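Local coordinates for oxidoreductase, 2OG-Fe oxygenase family protein, putative, expressed (Oryza sativa subsp. japonica, PDB 5XOI), which is an AlkB-family protein whose catalytic-domain fragment binds manganese in place of iron and probably acts as an iron(II)- and 2-oxoglutarate-dependent dioxygenase, at residues A[8-11]-A[12-15]; A[19-22]-A[23-26]; A[93-96]-A[97-100]; A[101-104]-A[105-109]; A[146-150]-A[151-155]. All blocks are in the same frame, centred on the assembly; numbering follows the deposited sequence.

Interaction 1: A[8-11]-A[12-15]; sequences YLRP and GMVL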
loop_
_atom_site.group_PDB
_atom_site.type_symbol
_atom_site.label_atom_id
_atom_site.label_comp_id
_atom_site.label_asym_id
_atom_site.label_seq_id
_atom_site.Cartn_x
_atom_site.Cartn_y
_atom_site.Cartn_z
ATOM N N TYR A 8 -1.307 -16.656 -4.277
ATOM C CA TYR A 8 0.022 -16.463 -4.836
ATOM C C TYR A 8 -0.117 -15.832 -6.215
ATOM O O TYR A 8 -0.703 -16.434 -7.121
ATOM C CB TYR A 8 0.731 -17.815 -4.916
ATOM C CG TYR A 8 2.114 -17.807 -5.481
ATOM C CD1 TYR A 8 2.335 -18.000 -6.838
ATOM C CD2 TYR A 8 3.215 -17.641 -4.660
ATOM C CE1 TYR A 8 3.615 -18.005 -7.358
ATOM C CE2 TYR A 8 4.495 -17.652 -5.171
ATOM C CZ TYR A 8 4.688 -17.839 -6.520
ATOM O OH TYR A 8 5.969 -17.860 -7.022
ATOM N N LEU A 9 0.398 -14.612 -6.378
ATOM C CA LEU A 9 0.244 -13.929 -7.656
ATOM C C LEU A 9 1.449 -14.095 -8.568
ATOM O O LEU A 9 1.292 -14.120 -9.791
ATOM C CB LEU A 9 -0.011 -12.435 -7.433
ATOM C CG LEU A 9 -1.260 -12.047 -6.640
ATOM C CD1 LEU A 9 -1.509 -10.558 -6.800
ATOM C CD2 LEU A 9 -2.464 -12.852 -7.089
ATOM N N ARG A 10 2.636 -14.194 -7.992
ATOM C CA ARG A 10 3.893 -14.401 -8.691
ATOM C C ARG A 10 4.973 -14.484 -7.622
ATOM O O ARG A 10 4.691 -14.207 -6.443
ATOM C CB ARG A 10 4.179 -13.277 -9.694
ATOM C CG ARG A 10 3.771 -11.898 -9.291
ATOM C CD ARG A 10 4.129 -10.947 -10.425
ATOM N NE ARG A 10 5.571 -10.705 -10.449
ATOM C CZ ARG A 10 6.224 -10.168 -11.476
ATOM N NH1 ARG A 10 5.561 -9.807 -12.571
ATOM N NH2 ARG A 10 7.537 -9.991 -11.403
ATOM N N PRO A 11 6.204 -14.868 -7.967
ATOM C CA PRO A 11 7.216 -15.049 -6.920
ATOM C C PRO A 11 7.389 -13.804 -6.052
ATOM O O PRO A 11 7.629 -12.694 -6.542
ATOM C CB PRO A 11 8.475 -15.402 -7.719
ATOM C CG PRO A 11 7.948 -16.115 -8.915
ATOM C CD PRO A 11 6.676 -15.393 -9.269
ATOM N N GLY A 12 7.207 -13.991 -4.746
ATOM C CA GLY A 12 7.314 -12.903 -3.794
ATOM C C GLY A 12 6.140 -11.953 -3.776
ATOM O O GLY A 12 6.265 -10.846 -3.247
ATOM N N MET A 13 4.990 -12.353 -4.324
ATOM C CA MET A 13 3.806 -11.497 -4.352
ATOM C C MET A 13 2.603 -12.285 -3.851
ATOM O O MET A 13 2.127 -13.202 -4.528
ATOM C CB MET A 13 3.554 -10.954 -5.758
ATOM C CG MET A 13 2.442 -9.924 -5.822
ATOM S SD MET A 13 2.382 -9.195 -7.458
ATOM C CE MET A 13 1.205 -7.866 -7.185
ATOM N N VAL A 14 2.107 -11.907 -2.677
ATOM C CA VAL A 14 1.052 -12.625 -1.979
ATOM C C VAL A 14 -0.068 -11.642 -1.676
ATOM O O VAL A 14 0.185 -10.550 -1.157
ATOM C CB VAL A 14 1.578 -13.262 -0.683
ATOM C CG1 VAL A 14 0.437 -13.847 0.138
ATOM C CG2 VAL A 14 2.604 -14.335 -1.020
ATOM N N LEU A 15 -1.302 -12.038 -1.985
ATOM C CA LEU A 15 -2.495 -11.273 -1.642
ATOM C C LEU A 15 -3.211 -11.977 -0.492
ATOM O O LEU A 15 -3.596 -13.147 -0.614
ATOM C CB LEU A 15 -3.419 -11.138 -2.851
ATOM C CG LEU A 15 -4.821 -10.585 -2.587
ATOM C CD1 LEU A 15 -4.760 -9.155 -2.039
ATOM C CD2 LEU A 15 -5.624 -10.619 -3.857
#
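Met13 and Arg10 face each other across the tight turn of a beta hairpin, strand 6-10 returning as strand 13-16 at the outer edge of the large antiparallel sheet. The turn is type II from Arg10 to Met13, closed by a bond from Met13 N to Arg10 O of 2.8 Å. A second bond, Leu9 N to Met13 O at 2.9 Å, runs nearly straight, and between the pairs Tyr8-Val14 and Arg10-Met13 the register slips by one residue, a beta bulge. Packing is dense around the methionine. Its extended chain, with CG trans to the backbone N (chi1 -173°), runs past Leu9, whose CD1 lies 3.8 Å from Met13 CE, while Leu188 of the adjacent strand and Phe166 and Tyr168 of the second sheet pack against it. The loose side is Pro11 and Tyr8, both exposed; Gly12, though in the turn, is buried, its positive phi usual there and its N bonded to Glu115. Tyr8 shares a face of the sheet with Val14; its hydroxyl bonds Glu115, and Arg10 O sits 3.6 Å above its ring plane, toward the rim. The guanidinium of Arg10 is held by Asp170 and Ser194, while Arg10 CG lies 3.5 Å from Met13 SD.

Interaction 2: A[19-22]-A[23-26]; sequences FLKH and DDQV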
loop_
_atom_site.group_PDB
_atom_site.type_symbol
_atom_site.label_atom_id
_atom_site.label_comp_id
_atom_site.label_asym_id
_atom_site.label_seq_id
_atom_site.Cartn_x
_atom_site.Cartn_y
_atom_site.Cartn_z
ATOM N N PHE A 19 -7.623 -9.754 5.252
ATOM C CA PHE A 19 -6.693 -9.984 6.354
ATOM C C PHE A 19 -6.966 -9.048 7.531
ATOM O O PHE A 19 -6.830 -9.451 8.695
ATOM C CB PHE A 19 -5.259 -9.815 5.847
ATOM C CG PHE A 19 -4.207 -10.235 6.824
ATOM C CD1 PHE A 19 -3.975 -11.579 7.077
ATOM C CD2 PHE A 19 -3.429 -9.286 7.474
ATOM C CE1 PHE A 19 -2.984 -11.975 7.981
ATOM C CE2 PHE A 19 -2.439 -9.669 8.380
ATOM C CZ PHE A 19 -2.221 -11.016 8.632
ATOM N N LEU A 20 -7.348 -7.798 7.255
ATOM C CA LEU A 20 -7.578 -6.819 8.318
ATOM C C LEU A 20 -8.867 -7.122 9.087
ATOM O O LEU A 20 -9.946 -7.212 8.495
ATOM C CB LEU A 20 -7.644 -5.411 7.722
ATOM C CG LEU A 20 -6.372 -4.953 7.006
ATOM C CD1 LEU A 20 -6.546 -3.553 6.380
ATOM C CD2 LEU A 20 -5.204 -4.952 7.969
ATOM N N LYS A 21 -8.757 -7.242 10.415
ATOM C CA LYS A 21 -9.925 -7.524 11.244
ATOM C C LYS A 21 -10.896 -6.344 11.232
ATOM O O LYS A 21 -10.537 -5.216 10.894
ATOM C CB LYS A 21 -9.526 -7.811 12.695
ATOM C CG LYS A 21 -8.624 -9.010 12.911
ATOM C CD LYS A 21 -8.580 -9.336 14.398
ATOM C CE LYS A 21 -7.169 -9.618 14.871
ATOM N NZ LYS A 21 -6.500 -10.614 13.989
ATOM N N HIS A 22 -12.139 -6.629 11.635
ATOM C CA HIS A 22 -13.205 -5.628 11.698
ATOM C C HIS A 22 -12.758 -4.371 12.431
ATOM O O HIS A 22 -12.781 -3.258 11.878
ATOM C CB HIS A 22 -14.430 -6.252 12.396
ATOM C CG HIS A 22 -15.549 -5.287 12.681
ATOM N ND1 HIS A 22 -16.835 -5.484 12.218
ATOM C CD2 HIS A 22 -15.586 -4.147 13.411
ATOM C CE1 HIS A 22 -17.608 -4.495 12.633
ATOM N NE2 HIS A 22 -16.874 -3.666 13.352
ATOM N N ASP A 23 -12.389 -4.527 13.706
ATOM C CA ASP A 23 -12.094 -3.361 14.530
ATOM C C ASP A 23 -10.816 -2.676 14.072
ATOM O O ASP A 23 -10.657 -1.468 14.274
ATOM C CB ASP A 23 -11.993 -3.766 16.006
ATOM C CG ASP A 23 -13.352 -3.797 16.706
ATOM O OD1 ASP A 23 -14.319 -3.208 16.176
ATOM O OD2 ASP A 23 -13.456 -4.404 17.796
ATOM N N ASP A 24 -9.901 -3.429 13.457
ATOM C CA ASP A 24 -8.673 -2.831 12.950
ATOM C C ASP A 24 -8.947 -1.924 11.760
ATOM O O ASP A 24 -8.336 -0.858 11.648
ATOM C CB ASP A 24 -7.671 -3.911 12.566
ATOM C CG ASP A 24 -7.152 -4.654 13.771
ATOM O OD1 ASP A 24 -7.186 -4.064 14.876
ATOM O OD2 ASP A 24 -6.720 -5.810 13.615
ATOM N N GLN A 25 -9.839 -2.339 10.853
ATOM C CA GLN A 25 -10.215 -1.469 9.738
ATOM C C GLN A 25 -10.842 -0.182 10.254
ATOM O O GLN A 25 -10.515 0.920 9.795
ATOM C CB GLN A 25 -11.184 -2.194 8.800
ATOM C CG GLN A 25 -10.562 -3.296 7.961
ATOM C CD GLN A 25 -11.507 -3.811 6.892
ATOM O OE1 GLN A 25 -11.989 -3.049 6.046
ATOM N NE2 GLN A 25 -11.780 -5.112 6.923
ATOM N N VAL A 26 -11.752 -0.299 11.218
ATOM C CA VAL A 26 -12.351 0.903 11.787
ATOM C C VAL A 26 -11.283 1.767 12.438
ATOM O O VAL A 26 -11.256 2.991 12.260
ATOM C CB VAL A 26 -13.458 0.527 12.782
ATOM C CG1 VAL A 26 -14.036 1.785 13.425
ATOM C CG2 VAL A 26 -14.526 -0.273 12.072
#
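Gln25 reaches back from the first turn of helix 22-37 to Leu20, across the N-cap residue Lys21. Its CB lies 3.6 Å from His22 O. The next carbon, Gln25 CG, is set beside its own backbone N (chi1 -72°) and rests 3.6 Å from Leu20 CB, also passing close to Lys21 O. From there the chain runs extended, and at its tip Gln25 NE2 donates to Leu20 O at 3.2 Å, arriving from above the carbonyl plane, 42° out of it. The other tip atom, Gln25 OE1, accepts from Ser184. Shortening Gln25 to an alanine removes the amide and would probably leave Leu20 O and Ser184 OG without this partner. Backbone bonds begin the helix proper, with Gln25 N to Lys21 O at 3.0 Å followed by Val26 N to His22 O. On the outer side Lys21 and Asp24 run side by side, Lys21 CB 3.6 Å from Asp24 OD2. The His22 ring stacks on Trp212 and bonds Glu216 of helix 211-217. Lys21 NZ and Asp24 OD2 remain 4.8 Å apart, so their opposite charges probably attract only weakly, and the neutral amide of Gln25, rather than this pair, makes the side-chain hydrogen bond across the helix start.

Interaction 3: A[93-96]-A[97-100]; sequences VKDA and IQAS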
loop_
_atom_site.group_PDB
_atom_site.type_symbol
_atom_site.label_atom_id
_atom_site.label_comp_id
_atom_site.label_asym_id
_atom_site.label_seq_id
_atom_site.Cartn_x
_atom_site.Cartn_y
_atom_site.Cartn_z
ATOM N N VAL A 93 1.531 -5.179 9.832
ATOM C CA VAL A 93 2.449 -5.417 8.717
ATOM C C VAL A 93 3.293 -6.667 8.970
ATOM O O VAL A 93 3.449 -7.528 8.094
ATOM C CB VAL A 93 3.342 -4.181 8.489
ATOM C CG1 VAL A 93 4.533 -4.542 7.614
ATOM C CG2 VAL A 93 2.531 -3.039 7.839
ATOM N N LYS A 94 3.860 -6.770 10.163
ATOM C CA LYS A 94 4.704 -7.920 10.480
ATOM C C LYS A 94 3.898 -9.211 10.518
ATOM O O LYS A 94 4.397 -10.273 10.113
ATOM C CB LYS A 94 5.418 -7.680 11.810
ATOM C CG LYS A 94 6.595 -6.727 11.685
ATOM C CD LYS A 94 7.064 -6.239 13.041
ATOM C CE LYS A 94 7.832 -4.925 12.933
ATOM N NZ LYS A 94 9.109 -5.099 12.195
ATOM N N ASP A 95 2.657 -9.148 11.014
ATOM C CA ASP A 95 1.776 -10.316 10.982
ATOM C C ASP A 95 1.486 -10.749 9.547
ATOM O O ASP A 95 1.434 -11.950 9.247
ATOM C CB ASP A 95 0.457 -10.009 11.703
ATOM C CG ASP A 95 0.606 -9.938 13.218
ATOM O OD1 ASP A 95 1.664 -10.318 13.753
ATOM O OD2 ASP A 95 -0.355 -9.490 13.875
ATOM N N ALA A 96 1.273 -9.778 8.651
ATOM C CA ALA A 96 0.996 -10.099 7.254
ATOM C C ALA A 96 2.181 -10.798 6.602
ATOM O O ALA A 96 2.008 -11.761 5.845
ATOM C CB ALA A 96 0.639 -8.822 6.488
ATOM N N ILE A 97 3.394 -10.322 6.887
ATOM C CA ILE A 97 4.596 -10.977 6.384
ATOM C C ILE A 97 4.711 -12.380 6.961
ATOM O O ILE A 97 4.984 -13.343 6.237
ATOM C CB ILE A 97 5.835 -10.124 6.701
ATOM C CG1 ILE A 97 5.751 -8.802 5.931
ATOM C CG2 ILE A 97 7.102 -10.860 6.307
ATOM C CD1 ILE A 97 6.803 -7.814 6.347
ATOM N N GLN A 98 4.511 -12.512 8.272
ATOM C CA GLN A 98 4.571 -13.833 8.894
ATOM C C GLN A 98 3.555 -14.783 8.268
ATOM O O GLN A 98 3.869 -15.941 7.966
ATOM C CB GLN A 98 4.332 -13.710 10.400
ATOM C CG GLN A 98 5.570 -13.375 11.211
ATOM C CD GLN A 98 5.366 -13.614 12.704
ATOM O OE1 GLN A 98 4.235 -13.603 13.199
ATOM N NE2 GLN A 98 6.462 -13.855 13.422
ATOM N N ALA A 99 2.325 -14.310 8.058
ATOM C CA ALA A 99 1.312 -15.161 7.448
ATOM C C ALA A 99 1.687 -15.521 6.020
ATOM O O ALA A 99 1.503 -16.668 5.590
ATOM C CB ALA A 99 -0.057 -14.474 7.486
ATOM N N SER A 100 2.216 -14.554 5.268
ATOM C CA SER A 100 2.644 -14.835 3.901
ATOM C C SER A 100 3.748 -15.887 3.872
ATOM O O SER A 100 3.731 -16.799 3.038
ATOM C CB SER A 100 3.118 -13.550 3.231
ATOM O OG SER A 100 2.044 -12.647 3.065
#
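Ser100 meets Ala96 twice, through its backbone N and its hydroxyl, in the middle of helix 87-106, the long helix that packs across the large sheet of this double-stranded beta-helix domain. The backbone bonds are of the regular i to i+4 kind: Ile97 N to Val93 O, Gln98 N to Lys94 O, Ala99 N to Asp95 O at 2.8 Å, and Ser100 N to Ala96 O at 2.9 Å. The side-chain bond is the added one. With Ser100 OG opposite its own carbonyl carbon (chi1 -66°), the hydroxyl is turned back along the helix to donate to Ala96 O at 2.9 Å. The two donors reach that oxygen from opposite faces of the carbonyl plane, the hydroxyl tilted 34° from it. Were the serine an alanine, Ala96 O would probably keep the amide alone and the buried turn would lack its second polar tie.

Apolar contacts line the side turned to the sheet. Val93 and Ile97 run alongside each other in the same direction, Val93 CG1 4.2 Å from Ile97 CD1, and Ile97 CG1 passes 3.4 Å from Val93 O. Val156 touches both side chains, while Ile189 meets Ala96, Ile97 and Ser100. Polar residues take the other side: Lys94 bonds Leu120 O, and the aliphatic part of Gln98 packs over the backbone, its CG 3.5 Å from Lys94 O. The chemistry divides accordingly: the buried hydroxyl donates its proton to the helix backbone, which probably offsets the cost of burying it among apolar neighbours.

Interaction 4: A[101-104]-A[105-109]; sequences NEFL and RQKAR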
loop_
_atom_site.group_PDB
_atom_site.type_symbol
_atom_site.label_atom_id
_atom_site.label_comp_id
_atom_site.label_asym_id
_atom_site.label_seq_id
_atom_site.Cartn_x
_atom_site.Cartn_y
_atom_site.Cartn_z
ATOM N N ASN A 101 4.742 -15.754 4.751
ATOM C CA ASN A 101 5.853 -16.695 4.719
ATOM C C ASN A 101 5.412 -18.092 5.116
ATOM O O ASN A 101 5.957 -19.073 4.610
ATOM C CB ASN A 101 6.982 -16.202 5.617
ATOM C CG ASN A 101 7.827 -15.155 4.925
ATOM O OD1 ASN A 101 7.743 -15.013 3.706
ATOM N ND2 ASN A 101 8.622 -14.404 5.689
ATOM N N GLU A 102 4.423 -18.201 6.000
ATOM C CA GLU A 102 3.874 -19.511 6.324
ATOM C C GLU A 102 3.157 -20.103 5.120
ATOM O O GLU A 102 3.301 -21.294 4.827
ATOM C CB GLU A 102 2.927 -19.400 7.520
ATOM C CG GLU A 102 2.240 -20.712 7.884
ATOM C CD GLU A 102 3.210 -21.749 8.406
ATOM O OE1 GLU A 102 4.325 -21.364 8.827
ATOM O OE2 GLU A 102 2.851 -22.954 8.396
ATOM N N PHE A 103 2.390 -19.275 4.408
ATOM C CA PHE A 103 1.755 -19.711 3.171
ATOM C C PHE A 103 2.795 -20.188 2.161
ATOM O O PHE A 103 2.653 -21.261 1.569
ATOM C CB PHE A 103 0.920 -18.549 2.624
ATOM C CG PHE A 103 0.412 -18.738 1.230
ATOM C CD1 PHE A 103 -0.558 -19.682 0.955
ATOM C CD2 PHE A 103 0.853 -17.914 0.205
ATOM C CE1 PHE A 103 -1.059 -19.836 -0.330
ATOM C CE2 PHE A 103 0.366 -18.062 -1.085
ATOM C CZ PHE A 103 -0.597 -19.029 -1.353
ATOM N N LEU A 104 3.850 -19.388 1.943
ATOM C CA LEU A 104 4.887 -19.768 0.986
ATOM C C LEU A 104 5.623 -21.030 1.422
ATOM O O LEU A 104 6.042 -21.827 0.571
ATOM C CB LEU A 104 5.881 -18.617 0.798
ATOM C CG LEU A 104 5.336 -17.317 0.167
ATOM C CD1 LEU A 104 6.318 -16.191 0.363
ATOM C CD2 LEU A 104 5.073 -17.500 -1.317
ATOM N N ARG A 105 5.801 -21.221 2.733
ATOM C CA ARG A 105 6.362 -22.474 3.238
ATOM C C ARG A 105 5.497 -23.663 2.840
ATOM O O ARG A 105 6.005 -24.709 2.414
ATOM C CB ARG A 105 6.474 -22.419 4.767
ATOM C CG ARG A 105 7.778 -21.916 5.311
ATOM C CD ARG A 105 7.826 -22.081 6.831
ATOM N NE ARG A 105 6.983 -21.128 7.545
ATOM C CZ ARG A 105 7.343 -19.890 7.874
ATOM N NH1 ARG A 105 8.543 -19.411 7.548
ATOM N NH2 ARG A 105 6.492 -19.122 8.523
ATOM N N GLN A 106 4.183 -23.530 2.998
ATOM C CA GLN A 106 3.322 -24.674 2.731
ATOM C C GLN A 106 3.180 -24.944 1.239
ATOM O O GLN A 106 3.000 -26.096 0.838
ATOM C CB GLN A 106 1.957 -24.462 3.388
ATOM C CG GLN A 106 2.013 -24.578 4.916
ATOM C CD GLN A 106 0.655 -24.423 5.563
ATOM O OE1 GLN A 106 -0.366 -24.771 4.972
ATOM N NE2 GLN A 106 0.635 -23.890 6.780
ATOM N N LYS A 107 3.292 -23.925 0.402
ATOM C CA LYS A 107 3.162 -24.118 -1.033
ATOM C C LYS A 107 4.459 -24.568 -1.693
ATOM O O LYS A 107 4.480 -24.763 -2.914
ATOM C CB LYS A 107 2.660 -22.826 -1.684
ATOM C CG LYS A 107 1.227 -22.459 -1.268
ATOM C CD LYS A 107 0.218 -23.500 -1.767
ATOM C CE LYS A 107 -0.680 -24.007 -0.637
ATOM N NZ LYS A 107 -1.425 -25.256 -0.999
ATOM N N ALA A 108 5.526 -24.770 -0.916
ATOM C CA ALA A 108 6.857 -24.907 -1.500
ATOM C C ALA A 108 6.997 -26.153 -2.367
ATOM O O ALA A 108 7.637 -26.099 -3.422
ATOM C CB ALA A 108 7.909 -24.940 -0.396
ATOM N N ARG A 109 6.395 -27.271 -1.945
ATOM C CA ARG A 109 6.876 -28.634 -2.213
ATOM C C ARG A 109 7.523 -28.873 -3.588
ATOM O O ARG A 109 7.167 -28.231 -4.587
ATOM C CB ARG A 109 5.737 -29.610 -1.908
ATOM C CG ARG A 109 5.372 -29.599 -0.403
ATOM C CD ARG A 109 6.473 -30.197 0.525
ATOM N NE ARG A 109 7.744 -29.463 0.524
ATOM C CZ ARG A 109 8.915 -29.975 0.901
ATOM N NH1 ARG A 109 8.993 -31.224 1.335
ATOM N NH2 ARG A 109 10.006 -29.233 0.861
#
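Glu102 OE1 is gripped by two nitrogens of Arg105, NE at 3.0 Å and NH2 at 3.1 Å, in a side-on salt bridge near the C-terminal end of helix 87-106. Both bonds lie close to the guanidinium plane, but they reach the oxygen differently: NH2 comes on its anti side, whereas NE comes from above the carboxylate, 47° out of its plane. The two flat groups are accordingly turned 52° against each other. The second oxygen is used as well. Glu102 OE2 accepts from Gln106 NE2 at 2.9 Å through its anti lone pair, the bond lying in the amide plane of the glutamine. Glu102 can serve both partners because CG is swung away from the backbone N (chi1 177°) and the chain then bends at chi2, bringing the carboxylate forward toward the next turn. The arginine folds back, so that Asn101 O sits 3.6 Å above the centre of one guanidinium face.

Further round the helix, Lys107 CG lies over a face of the Phe103 ring in a CH-pi contact, 4.0 Å from the centroid, and Lys107 N bonds Phe103 O. Phe103 and Leu104 pack on the first hairpin, and Asn101 OD1 accepts from Leu117 N in the loop that returns from the helix. The polar group is thus at the surface and the apolar one against the sheet. With one carboxylate holding a charged and a neutral donor, the negative charge of Glu102 is probably shared between the two.

Interaction 5: A[146-150]-A[151-155]; sequences KPSLH and KGLPV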
loop_
_atom_site.group_PDB
_atom_site.type_symbol
_atom_site.label_atom_id
_atom_site.label_comp_id
_atom_site.label_asym_id
_atom_site.label_seq_id
_atom_site.Cartn_x
_atom_site.Cartn_y
_atom_site.Cartn_z
ATOM N N LYS A 146 19.329 1.806 -2.269
ATOM C CA LYS A 146 19.745 0.651 -3.059
ATOM C C LYS A 146 19.857 -0.632 -2.238
ATOM O O LYS A 146 19.411 -1.681 -2.734
ATOM C CB LYS A 146 21.064 0.956 -3.786
ATOM C CG LYS A 146 20.882 1.758 -5.071
ATOM C CD LYS A 146 22.174 1.841 -5.876
ATOM C CE LYS A 146 22.573 0.486 -6.444
ATOM N NZ LYS A 146 23.723 0.591 -7.387
ATOM N N PRO A 147 20.419 -0.636 -1.018
ATOM C CA PRO A 147 20.428 -1.890 -0.244
ATOM C C PRO A 147 19.037 -2.397 0.078
ATOM O O PRO A 147 18.804 -3.613 0.047
ATOM C CB PRO A 147 21.202 -1.509 1.025
ATOM C CG PRO A 147 22.076 -0.372 0.599
ATOM C CD PRO A 147 21.233 0.407 -0.365
ATOM N N SER A 148 18.107 -1.497 0.398
ATOM C CA SER A 148 16.725 -1.904 0.628
ATOM C C SER A 148 16.146 -2.594 -0.600
ATOM O O SER A 148 15.524 -3.662 -0.502
ATOM C CB SER A 148 15.881 -0.685 0.998
ATOM O OG SER A 148 14.570 -1.080 1.334
ATOM N N LEU A 149 16.324 -1.980 -1.769
ATOM C CA LEU A 149 15.820 -2.562 -3.006
ATOM C C LEU A 149 16.560 -3.846 -3.350
ATOM O O LEU A 149 15.937 -4.846 -3.726
ATOM C CB LEU A 149 15.948 -1.555 -4.150
ATOM C CG LEU A 149 15.164 -0.252 -4.063
ATOM C CD1 LEU A 149 15.408 0.565 -5.327
ATOM C CD2 LEU A 149 13.685 -0.549 -3.889
ATOM N N HIS A 150 17.890 -3.844 -3.200
ATOM C CA HIS A 150 18.689 -5.008 -3.571
ATOM C C HIS A 150 18.339 -6.215 -2.715
ATOM O O HIS A 150 18.363 -7.355 -3.193
ATOM C CB HIS A 150 20.179 -4.681 -3.449
ATOM C CG HIS A 150 21.070 -5.883 -3.516
ATOM N ND1 HIS A 150 21.015 -6.794 -4.549
ATOM C CD2 HIS A 150 22.036 -6.324 -2.677
ATOM C CE1 HIS A 150 21.909 -7.744 -4.344
ATOM N NE2 HIS A 150 22.540 -7.484 -3.213
ATOM N N LYS A 151 18.011 -5.985 -1.444
ATOM C CA LYS A 151 17.597 -7.078 -0.575
ATOM C C LYS A 151 16.161 -7.521 -0.825
ATOM O O LYS A 151 15.734 -8.537 -0.264
ATOM C CB LYS A 151 17.779 -6.656 0.882
ATOM C CG LYS A 151 19.222 -6.536 1.325
ATOM C CD LYS A 151 19.280 -6.197 2.811
ATOM C CE LYS A 151 20.714 -6.246 3.349
ATOM N NZ LYS A 151 21.590 -5.229 2.697
ATOM N N GLY A 152 15.417 -6.800 -1.655
ATOM C CA GLY A 152 14.042 -7.173 -1.923
ATOM C C GLY A 152 13.086 -6.948 -0.777
ATOM O O GLY A 152 12.026 -7.579 -0.737
ATOM N N LEU A 153 13.416 -6.044 0.138
ATOM C CA LEU A 153 12.534 -5.743 1.256
ATOM C C LEU A 153 11.144 -5.391 0.739
ATOM O O LEU A 153 11.011 -4.501 -0.113
ATOM C CB LEU A 153 13.076 -4.582 2.083
ATOM C CG LEU A 153 14.114 -4.853 3.165
ATOM C CD1 LEU A 153 15.061 -5.950 2.788
ATOM C CD2 LEU A 153 14.843 -3.580 3.517
ATOM N N PRO A 154 10.101 -6.050 1.223
ATOM C CA PRO A 154 8.801 -5.979 0.556
ATOM C C PRO A 154 8.077 -4.660 0.769
ATOM O O PRO A 154 8.321 -3.914 1.719
ATOM C CB PRO A 154 8.012 -7.127 1.197
ATOM C CG PRO A 154 8.602 -7.251 2.564
ATOM C CD PRO A 154 10.080 -6.923 2.409
ATOM N N VAL A 155 7.155 -4.402 -0.157
ATOM C CA VAL A 155 6.119 -3.387 -0.004
ATOM C C VAL A 155 4.890 -4.078 0.565
ATOM O O VAL A 155 4.473 -5.114 0.042
ATOM C CB VAL A 155 5.793 -2.741 -1.361
ATOM C CG1 VAL A 155 4.666 -1.700 -1.236
ATOM C CG2 VAL A 155 7.059 -2.140 -1.998
HETATM O O HOH W 1 12.545 -2.048 -0.242
#
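Pro147 O begins the contact, accepting from Lys151 N at 2.9 Å in the last turn of the short helix 146-150, while the lysine chain runs back past the same carbonyl, its CG 3.2 Å from Pro147 O. Ser148 comes next and does most of the work. Its carbonyl takes the amide of Leu153, N to O 3.2 Å, nearly in line with the C=O bond. Its hydroxyl, pointing opposite to the backbone N (chi1 -175°), turns toward the leucine, with Ser148 OG 3.3 Å from Leu153 CD2. A water lies 2.7 Å from Ser148 OG and 2.9 Å from Leu153 O, bridging helix and loop; the hydroxyl is bonded to Gln230 O as well, and Leu153 O to Arg195. Leu149 O then accepts from Gly152 N at 2.9 Å, the donor well above the carbonyl plane, 64° out of it. The Leu149 side chain points away, about 6 Å from that of the manganese ligand Asp141. The amides of Gly152 and Leu153 both return to carbonyls of the final turn, and with the positive phi of Gly152 this makes a Schellman motif, here ending the helix just before strand 155-161 enters the large sheet.

How the interactions relate
From the N terminus, interaction 1 closes the hairpin of strands 6-10 and 13-16, and the chain then passes to interaction 2, where the loop enters helix 22-37. Interactions 3 and 4 follow one another directly along helix 87-106, and interaction 5 ends helix 146-150 before strand 155-161. All five are local and in series, so none nests or crosses. The long helix joins most of them: Ala96 and Ala99 meet Phe19 of interaction 2, Ser100 meets Val14, and Phe103 and Leu104 cover Tyr8 and Val14 of interaction 1. Ile97 CD1 reaches Pro154 CG at 4.2 Å, touching interaction 5, whereas interactions 2 and 5 lie on opposite sides of the chain's centre.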